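Local coordinates for protein ribonuclease mar1, putative (Trypanosoma cruzi, PDB 1YZV) that is of unknown function but belongs to the isochorismatase superfamily and has been named a putative ribonuclease, at residues L13-G17 against S185-F189; F23-D27 against K91-L97; R48-L52 against S173-L177. One frame throughout, in Å; residues are numbered along the deposited sequence.

Contact 1: L13-G17 against S185-F189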
loop_
_atom_site.group_PDB
_atom_site.type_symbol
_atom_site.label_atom_id
_atom_site.label_comp_id
_atom_site.label_asym_id
_atom_site.label_seq_id
_atom_site.Cartn_x
_atom_site.Cartn_y
_atom_site.Cartn_z
ATOM N N LEU A 13 2.589 -15.570 12.078
ATOM C CA LEU A 13 3.069 -16.935 12.279
ATOM C C LEU A 13 2.624 -17.400 13.666
ATOM O O LEU A 13 2.552 -16.609 14.598
ATOM C CB LEU A 13 4.592 -16.979 12.207
ATOM C CG LEU A 13 5.198 -16.742 10.827
ATOM C CD1 LEU A 13 6.664 -16.410 10.980
ATOM C CD2 LEU A 13 5.000 -17.959 9.929
ATOM N N LYS A 14 2.228 -18.654 13.755
ATOM C CA LYS A 14 1.951 -19.306 15.031
ATOM C C LYS A 14 3.275 -19.602 15.738
ATOM O O LYS A 14 4.380 -19.642 15.111
ATOM C CB LYS A 14 1.201 -20.620 14.813
ATOM C CG LYS A 14 -0.229 -20.433 14.264
ATOM C CD LYS A 14 -0.991 -21.748 14.133
ATOM C CE LYS A 14 -2.422 -21.520 13.641
ATOM N NZ LYS A 14 -3.114 -22.802 13.260
ATOM N N HIS A 15 3.161 -19.802 17.044
ATOM C CA HIS A 15 4.271 -20.199 17.865
ATOM C C HIS A 15 4.828 -21.512 17.331
ATOM O O HIS A 15 4.058 -22.378 16.855
ATOM C CB HIS A 15 3.817 -20.367 19.325
ATOM C CG HIS A 15 4.946 -20.573 20.266
ATOM N ND1 HIS A 15 5.567 -21.798 20.421
ATOM C CD2 HIS A 15 5.615 -19.706 21.059
ATOM C CE1 HIS A 15 6.572 -21.669 21.271
ATOM N NE2 HIS A 15 6.652 -20.398 21.631
ATOM N N TYR A 16 6.158 -21.638 17.387
ATOM C CA TYR A 16 6.828 -22.757 16.789
ATOM C C TYR A 16 6.329 -24.117 17.245
ATOM O O TYR A 16 6.465 -25.102 16.485
ATOM C CB TYR A 16 8.348 -22.687 16.957
ATOM C CG TYR A 16 8.862 -22.792 18.376
ATOM C CD1 TYR A 16 9.012 -24.032 18.998
ATOM C CD2 TYR A 16 9.254 -21.657 19.074
ATOM C CE1 TYR A 16 9.469 -24.143 20.323
ATOM C CE2 TYR A 16 9.761 -21.749 20.376
ATOM C CZ TYR A 16 9.914 -23.017 20.985
ATOM O OH TYR A 16 10.363 -23.091 22.300
ATOM N N GLY A 17 5.798 -24.217 18.464
ATOM C CA GLY A 17 5.246 -25.503 18.898
ATOM C C GLY A 17 3.852 -25.840 18.388
ATOM O O GLY A 17 3.359 -26.939 18.565
ATOM N N SER A 185 10.337 -15.403 27.891
ATOM C CA SER A 185 10.505 -16.522 28.801
ATOM C C SER A 185 10.393 -17.869 28.105
ATOM O O SER A 185 10.565 -18.903 28.739
ATOM C CB SER A 185 9.522 -16.439 29.966
ATOM O OG SER A 185 8.236 -16.864 29.577
ATOM N N ASP A 186 10.130 -17.877 26.804
ATOM C CA ASP A 186 10.167 -19.111 26.048
ATOM C C ASP A 186 11.513 -19.841 26.210
ATOM O O ASP A 186 12.572 -19.212 26.220
ATOM C CB ASP A 186 9.877 -18.870 24.570
ATOM C CG ASP A 186 9.762 -20.173 23.792
ATOM O OD1 ASP A 186 10.812 -20.748 23.384
ATOM O OD2 ASP A 186 8.630 -20.600 23.539
ATOM N N PRO A 187 11.469 -21.170 26.431
ATOM C CA PRO A 187 12.741 -21.908 26.635
ATOM C C PRO A 187 13.859 -21.662 25.583
ATOM O O PRO A 187 15.007 -21.882 25.914
ATOM C CB PRO A 187 12.315 -23.383 26.575
ATOM C CG PRO A 187 10.863 -23.387 26.912
ATOM C CD PRO A 187 10.308 -22.070 26.423
ATOM N N VAL A 188 13.537 -21.396 24.313
ATOM C CA VAL A 188 14.595 -21.170 23.310
ATOM C C VAL A 188 15.039 -19.717 23.189
ATOM O O VAL A 188 15.975 -19.434 22.438
ATOM C CB VAL A 188 14.262 -21.728 21.864
ATOM C CG1 VAL A 188 13.904 -23.173 21.908
ATOM C CG2 VAL A 188 13.144 -21.000 21.211
ATOM N N PHE A 189 14.362 -18.776 23.854
ATOM C CA PHE A 189 14.734 -17.376 23.683
ATOM C C PHE A 189 16.223 -17.089 23.930
ATOM O O PHE A 189 16.899 -16.380 23.138
ATOM C CB PHE A 189 13.889 -16.452 24.555
ATOM C CG PHE A 189 14.166 -15.019 24.309
ATOM C CD1 PHE A 189 13.624 -14.376 23.213
ATOM C CD2 PHE A 189 14.947 -14.285 25.195
ATOM C CE1 PHE A 189 13.911 -13.023 22.971
ATOM C CE2 PHE A 189 15.235 -12.985 24.941
ATOM C CZ PHE A 189 14.679 -12.340 23.844
#
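A helix N-terminal capping site here joins the N-terminal loop to the start of helix 189-197: Asp186, just ahead of that helix, gives one carboxylate oxygen to His15 and the other to Tyr16. OD1 accepts two bonds. Tyr16 OH donates to the syn lone pair of OD1, at 2.6 Å, while Val188 N reaches the same atom from the anti side at 3.0 Å. This second bond, from a side-chain oxygen to the amide two residues on, is an Asx turn and the capping bond of the helix; the backbone bond from Phe189 N to Asp186 O, at 3.0 Å, closes the turn leading into it. Asp186 OD2 accepts a hydrogen bond from His15 NE2 at 2.8 Å. OD2 lies near the imidazole plane, but the two flat groups are turned 41° apart, His15 NE2 meets OD2 from above the carboxylate plane, and the bond is bent to 138°. At the far side of the ring, His15 ND1 accepts from Gly17 N at 3.1 Å in a nearly straight bond (175°), which helps hold the imidazole's rotation and is consistent with the proton on NE2.

The phenol is held by its hydroxyl and by packing round the ring. Tyr16 takes the congested first torsion, with CG between the backbone N and the carbonyl carbon, and His15 CE1 sits over one face of the phenol ring, 3.3 Å above its plane. Val188 CG2 meets Tyr16 CE2 at 3.6 Å. Leu56, on helix 39-56, packs against both Tyr16 and Val188, and His60 meets the phenol edge to face.

Contact 2: F23-D27 against K91-L97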
loop_
_atom_site.group_PDB
_atom_site.type_symbol
_atom_site.label_atom_id
_atom_site.label_comp_id
_atom_site.label_asym_id
_atom_site.label_seq_id
_atom_site.Cartn_x
_atom_site.Cartn_y
_atom_site.Cartn_z
ATOM N N PHE A 23 11.540 -23.402 6.389
ATOM C CA PHE A 23 12.335 -22.299 5.948
ATOM C C PHE A 23 12.741 -22.596 4.501
ATOM O O PHE A 23 13.496 -23.536 4.226
ATOM C CB PHE A 23 13.544 -22.118 6.879
ATOM C CG PHE A 23 13.175 -21.627 8.248
ATOM C CD1 PHE A 23 13.059 -20.262 8.510
ATOM C CD2 PHE A 23 12.945 -22.521 9.273
ATOM C CE1 PHE A 23 12.636 -19.825 9.732
ATOM C CE2 PHE A 23 12.414 -22.079 10.477
ATOM C CZ PHE A 23 12.316 -20.743 10.729
ATOM N N PHE A 24 12.199 -21.799 3.586
ATOM C CA PHE A 24 12.488 -21.916 2.148
ATOM C C PHE A 24 13.510 -20.882 1.699
ATOM O O PHE A 24 13.189 -19.705 1.537
ATOM C CB PHE A 24 11.237 -21.718 1.322
ATOM C CG PHE A 24 10.371 -22.954 1.170
ATOM C CD1 PHE A 24 10.359 -23.961 2.110
ATOM C CD2 PHE A 24 9.558 -23.096 0.051
ATOM C CE1 PHE A 24 9.614 -25.107 1.907
ATOM C CE2 PHE A 24 8.792 -24.221 -0.147
ATOM C CZ PHE A 24 8.797 -25.223 0.799
ATOM N N CYS A 25 14.717 -21.378 1.444
ATOM C CA CYS A 25 15.864 -20.608 0.987
ATOM C C CYS A 25 15.981 -20.742 -0.549
ATOM O O CYS A 25 16.422 -21.752 -1.078
ATOM C CB CYS A 25 17.107 -21.163 1.670
ATOM S SG CYS A 25 18.664 -20.358 1.255
ATOM N N CYS A 26 15.494 -19.736 -1.234
ATOM C CA CYS A 26 15.319 -19.740 -2.682
ATOM C C CYS A 26 16.563 -19.264 -3.420
ATOM O O CYS A 26 16.829 -18.069 -3.474
ATOM C CB CYS A 26 14.160 -18.817 -3.041
ATOM S SG CYS A 26 13.366 -19.141 -4.537
ATOM N N ASP A 27 17.333 -20.205 -3.955
ATOM C CA ASP A 27 18.299 -19.910 -5.041
ATOM C C ASP A 27 19.323 -18.779 -4.734
ATOM O O ASP A 27 19.630 -17.940 -5.591
ATOM C CB ASP A 27 17.514 -19.554 -6.321
ATOM C CG ASP A 27 16.587 -20.670 -6.805
ATOM O OD1 ASP A 27 16.500 -21.766 -6.170
ATOM O OD2 ASP A 27 15.757 -20.347 -7.712
ATOM N N LYS A 91 16.555 -27.384 -9.421
ATOM C CA LYS A 91 15.334 -27.176 -10.220
ATOM C C LYS A 91 15.571 -26.308 -11.473
ATOM O O LYS A 91 16.432 -25.434 -11.504
ATOM C CB LYS A 91 14.214 -26.518 -9.383
ATOM C CG LYS A 91 14.583 -25.063 -8.908
ATOM C CD LYS A 91 13.573 -24.494 -7.927
ATOM C CE LYS A 91 13.739 -22.974 -7.641
ATOM N NZ LYS A 91 13.761 -22.088 -8.857
ATOM N N LYS A 92 14.626 -26.433 -12.397
ATOM C CA LYS A 92 14.428 -25.517 -13.491
ATOM C C LYS A 92 13.085 -24.782 -13.376
ATOM O O LYS A 92 12.951 -23.712 -13.933
ATOM C CB LYS A 92 14.519 -26.265 -14.815
ATOM C CG LYS A 92 15.949 -26.797 -15.041
ATOM C CD LYS A 92 16.225 -27.036 -16.497
ATOM C CE LYS A 92 17.628 -27.634 -16.705
ATOM N NZ LYS A 92 17.684 -29.064 -16.210
ATOM N N ARG A 93 12.121 -25.331 -12.629
ATOM C CA ARG A 93 10.874 -24.615 -12.320
ATOM C C ARG A 93 11.192 -23.361 -11.476
ATOM O O ARG A 93 12.133 -23.375 -10.668
ATOM C CB ARG A 93 9.917 -25.527 -11.560
ATOM C CG ARG A 93 8.512 -24.917 -11.345
ATOM C CD ARG A 93 7.688 -25.674 -10.350
ATOM N NE ARG A 93 7.528 -27.070 -10.714
ATOM C CZ ARG A 93 6.549 -27.864 -10.285
ATOM N NH1 ARG A 93 5.608 -27.415 -9.441
ATOM N NH2 ARG A 93 6.566 -29.141 -10.636
ATOM N N PHE A 94 10.474 -22.250 -11.687
ATOM C CA PHE A 94 10.837 -21.029 -10.951
ATOM C C PHE A 94 10.347 -21.171 -9.498
ATOM O O PHE A 94 11.136 -21.045 -8.554
ATOM C CB PHE A 94 10.307 -19.778 -11.638
ATOM C CG PHE A 94 10.842 -19.587 -13.022
ATOM C CD1 PHE A 94 12.175 -19.833 -13.306
ATOM C CD2 PHE A 94 10.004 -19.213 -14.043
ATOM C CE1 PHE A 94 12.662 -19.714 -14.601
ATOM C CE2 PHE A 94 10.481 -18.976 -15.312
ATOM C CZ PHE A 94 11.822 -19.298 -15.613
ATOM N N ALA A 95 9.104 -21.597 -9.334
ATOM C CA ALA A 95 8.596 -21.976 -7.978
ATOM C C ALA A 95 9.358 -23.168 -7.364
ATOM O O ALA A 95 9.730 -24.116 -8.059
ATOM C CB ALA A 95 7.123 -22.249 -8.021
ATOM N N MET A 96 9.519 -23.149 -6.033
ATOM C CA MET A 96 10.313 -24.136 -5.326
ATOM C C MET A 96 9.556 -25.447 -5.122
ATOM O O MET A 96 10.187 -26.436 -4.736
ATOM C CB MET A 96 10.766 -23.616 -3.960
ATOM C CG MET A 96 11.708 -22.440 -4.032
ATOM S SD MET A 96 12.070 -21.828 -2.371
ATOM C CE MET A 96 12.909 -23.214 -1.624
ATOM N N LEU A 97 8.287 -25.518 -5.534
ATOM C CA LEU A 97 7.413 -26.630 -5.128
ATOM C C LEU A 97 7.479 -27.783 -6.096
ATOM O O LEU A 97 6.464 -28.232 -6.665
ATOM C CB LEU A 97 5.963 -26.158 -4.913
ATOM C CG LEU A 97 5.778 -25.309 -3.662
ATOM C CD1 LEU A 97 4.336 -24.863 -3.639
ATOM C CD2 LEU A 97 6.068 -26.129 -2.413
#
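Met96 and Phe24 lie side by side, running opposite ways, so the thioether runs alongside the benzyl group rather than pointing into it. The chain of Met96 is extended as far as the sulfur and then bends (chi3 64°), which brings CE to 3.7 Å from Phe24 CB. Its SD lies 4.8 Å from the ring centroid, 58° off the normal, an oblique Met-aromatic contact. On its other flank the same SD meets Cys26 SG at 3.7 Å. Leu97 comes in crosswise and sets CD2 against the edge of the Phe24 ring, 4.0 Å from CE2.

Just past the end of strand 20-26 the chemistry turns polar. Lys91 and Asp27 approach head-on, and NZ forms a salt bridge of 2.9 Å to the syn lone pair of OD2. Lys91 NZ also donates to Arg93 O, in the carbonyl plane, and to Phe94 O, tilted from it, both at 2.8 Å. Gln68 is a further partner of NZ, and Thr66 holds Asp27 OD1. With Cys123 packed against both Asp27 and Lys91, the three together resemble the Asp-Lys-Cys triad of isochorismatase-like hydrolases, consistent with a related active site, although activity is unproven here.

Contact 3: R48-L52 against S173-L177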
loop_
_atom_site.group_PDB
_atom_site.type_symbol
_atom_site.label_atom_id
_atom_site.label_comp_id
_atom_site.label_asym_id
_atom_site.label_seq_id
_atom_site.Cartn_x
_atom_site.Cartn_y
_atom_site.Cartn_z
ATOM N N ARG A 48 20.834 -16.474 9.647
ATOM C CA ARG A 48 19.997 -16.227 10.795
ATOM C C ARG A 48 18.938 -17.317 10.949
ATOM O O ARG A 48 18.690 -17.842 12.056
ATOM C CB ARG A 48 19.338 -14.846 10.631
ATOM C CG ARG A 48 18.261 -14.568 11.623
ATOM C CD ARG A 48 17.857 -13.110 11.581
ATOM N NE ARG A 48 18.832 -12.253 12.240
ATOM C CZ ARG A 48 18.682 -10.937 12.385
ATOM N NH1 ARG A 48 17.593 -10.318 11.889
ATOM N NH2 ARG A 48 19.558 -10.259 13.118
ATOM N N PHE A 49 18.251 -17.614 9.853
ATOM C CA PHE A 49 17.233 -18.687 9.878
ATOM C C PHE A 49 17.821 -20.087 10.038
ATOM O O PHE A 49 17.197 -20.962 10.652
ATOM C CB PHE A 49 16.353 -18.627 8.633
ATOM C CG PHE A 49 15.481 -17.368 8.547
ATOM C CD1 PHE A 49 14.835 -16.873 9.651
ATOM C CD2 PHE A 49 15.155 -16.836 7.304
ATOM C CE1 PHE A 49 13.972 -15.762 9.549
ATOM C CE2 PHE A 49 14.316 -15.736 7.183
ATOM C CZ PHE A 49 13.719 -15.200 8.307
ATOM N N ALA A 50 19.054 -20.271 9.559
ATOM C CA ALA A 50 19.778 -21.529 9.822
ATOM C C ALA A 50 19.995 -21.700 11.313
ATOM O O ALA A 50 19.710 -22.769 11.841
ATOM C CB ALA A 50 21.108 -21.597 9.054
ATOM N N GLY A 51 20.434 -20.638 11.995
ATOM C CA GLY A 51 20.609 -20.666 13.433
ATOM C C GLY A 51 19.297 -20.876 14.179
ATOM O O GLY A 51 19.214 -21.649 15.141
ATOM N N LEU A 52 18.246 -20.187 13.754
ATOM C CA LEU A 52 16.935 -20.418 14.335
ATOM C C LEU A 52 16.435 -21.880 14.181
ATOM O O LEU A 52 15.998 -22.517 15.155
ATOM C CB LEU A 52 15.933 -19.431 13.724
ATOM C CG LEU A 52 14.510 -19.531 14.301
ATOM C CD1 LEU A 52 14.510 -19.287 15.799
ATOM C CD2 LEU A 52 13.581 -18.596 13.547
ATOM N N SER A 173 13.217 -10.559 8.988
ATOM C CA SER A 173 13.750 -11.703 9.749
ATOM C C SER A 173 13.659 -11.525 11.271
ATOM O O SER A 173 13.273 -12.459 12.010
ATOM C CB SER A 173 15.189 -12.024 9.284
ATOM O OG SER A 173 16.117 -10.935 9.536
ATOM N N GLU A 174 13.892 -10.311 11.757
ATOM C CA GLU A 174 13.849 -10.111 13.201
ATOM C C GLU A 174 12.404 -10.234 13.740
ATOM O O GLU A 174 12.172 -10.886 14.764
ATOM C CB GLU A 174 14.462 -8.757 13.587
ATOM C CG GLU A 174 14.555 -8.614 15.078
ATOM C CD GLU A 174 15.358 -7.412 15.495
ATOM O OE1 GLU A 174 16.610 -7.484 15.433
ATOM O OE2 GLU A 174 14.711 -6.443 15.913
ATOM N N SER A 175 11.452 -9.707 12.976
ATOM C CA SER A 175 10.059 -9.780 13.299
ATOM C C SER A 175 9.587 -11.217 13.263
ATOM O O SER A 175 8.956 -11.666 14.218
ATOM C CB SER A 175 9.243 -8.942 12.352
ATOM O OG SER A 175 7.930 -8.781 12.825
ATOM N N ILE A 176 10.102 -11.953 12.280
ATOM C CA ILE A 176 9.765 -13.366 12.089
ATOM C C ILE A 176 10.271 -14.217 13.281
ATOM O O ILE A 176 9.486 -14.965 13.900
ATOM C CB ILE A 176 10.276 -13.853 10.744
ATOM C CG1 ILE A 176 9.428 -13.244 9.625
ATOM C CG2 ILE A 176 10.359 -15.383 10.647
ATOM C CD1 ILE A 176 10.095 -13.244 8.267
ATOM N N LEU A 177 11.524 -13.997 13.686
ATOM C CA LEU A 177 12.054 -14.691 14.845
ATOM C C LEU A 177 11.143 -14.524 16.069
ATOM O O LEU A 177 10.818 -15.508 16.773
ATOM C CB LEU A 177 13.481 -14.204 15.152
ATOM C CG LEU A 177 14.606 -15.078 14.677
ATOM C CD1 LEU A 177 14.543 -15.274 13.167
ATOM C CD2 LEU A 177 15.953 -14.517 15.126
HETATM O O HOH W 1 18.215 -7.629 13.196
#
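Arg48 reaches from helix 39-56 across to Ser173 and Leu177. The side chain leaves CA toward the facing helix, and CG meets Leu177 CD1 at 4.1 Å. CD rests 3.5 Å from Ser173 OG. The chain then bends (chi3 -76°); NE passes 4.1 Å from Ser173 OG, and the guanidinium is turned so that NH1 donates to Ser173 OG at 2.8 Å, somewhat tilted from its plane and at 137°. NH2 gives a hydrogen bond to a water at 3.0 Å, and the water donates in turn to Glu174 OE1 at 2.8 Å. Each polar group has a further partner: NH2 also bonds Leu195 O, Ser173 OG bonds Asp143, and Glu174 OE2 bonds His121 of the second subunit.

Beneath this polar layer the packing is apolar. Phe49 CZ lies 3.6 Å from Ser173 CB, the edge of its ring faces Leu177 CD1, and Ile176 lies athwart it. Leu52 CD2 presses on Leu177 CD1 at 3.5 Å, tighter than usual. The two helical segments run nearly parallel, at 12°, with Ile192 of helix 189-197 touching both Leu52 and Leu177, while Val114 and Ala141 of strands 110-118 and 137-146 touch Phe49 and Ile176.

In the fold
From the N terminus, the chain passes first through 13-17, whose partner 185-189 comes only after nearly the whole fold, so contact 1 closes the largest loop and encloses the other two. Contact 2 begins on strand 20-26 and closes at 91-97, where strand 87-91, outermost in this chain, runs into a loop. Contact 3 begins between those two segments, on helix 39-56, and closes on helix 173-181, so contacts 2 and 3 cross. They share a hydrophobic seam where Phe23 touches Phe49 and Leu52. Leu13 on Ile176 links contacts 1 and 3. Together they tie the parallel sheet to its covering helices, the N-terminal loop and the loop leading into the last helix, and contacts 1 and 3 also border the second subunit.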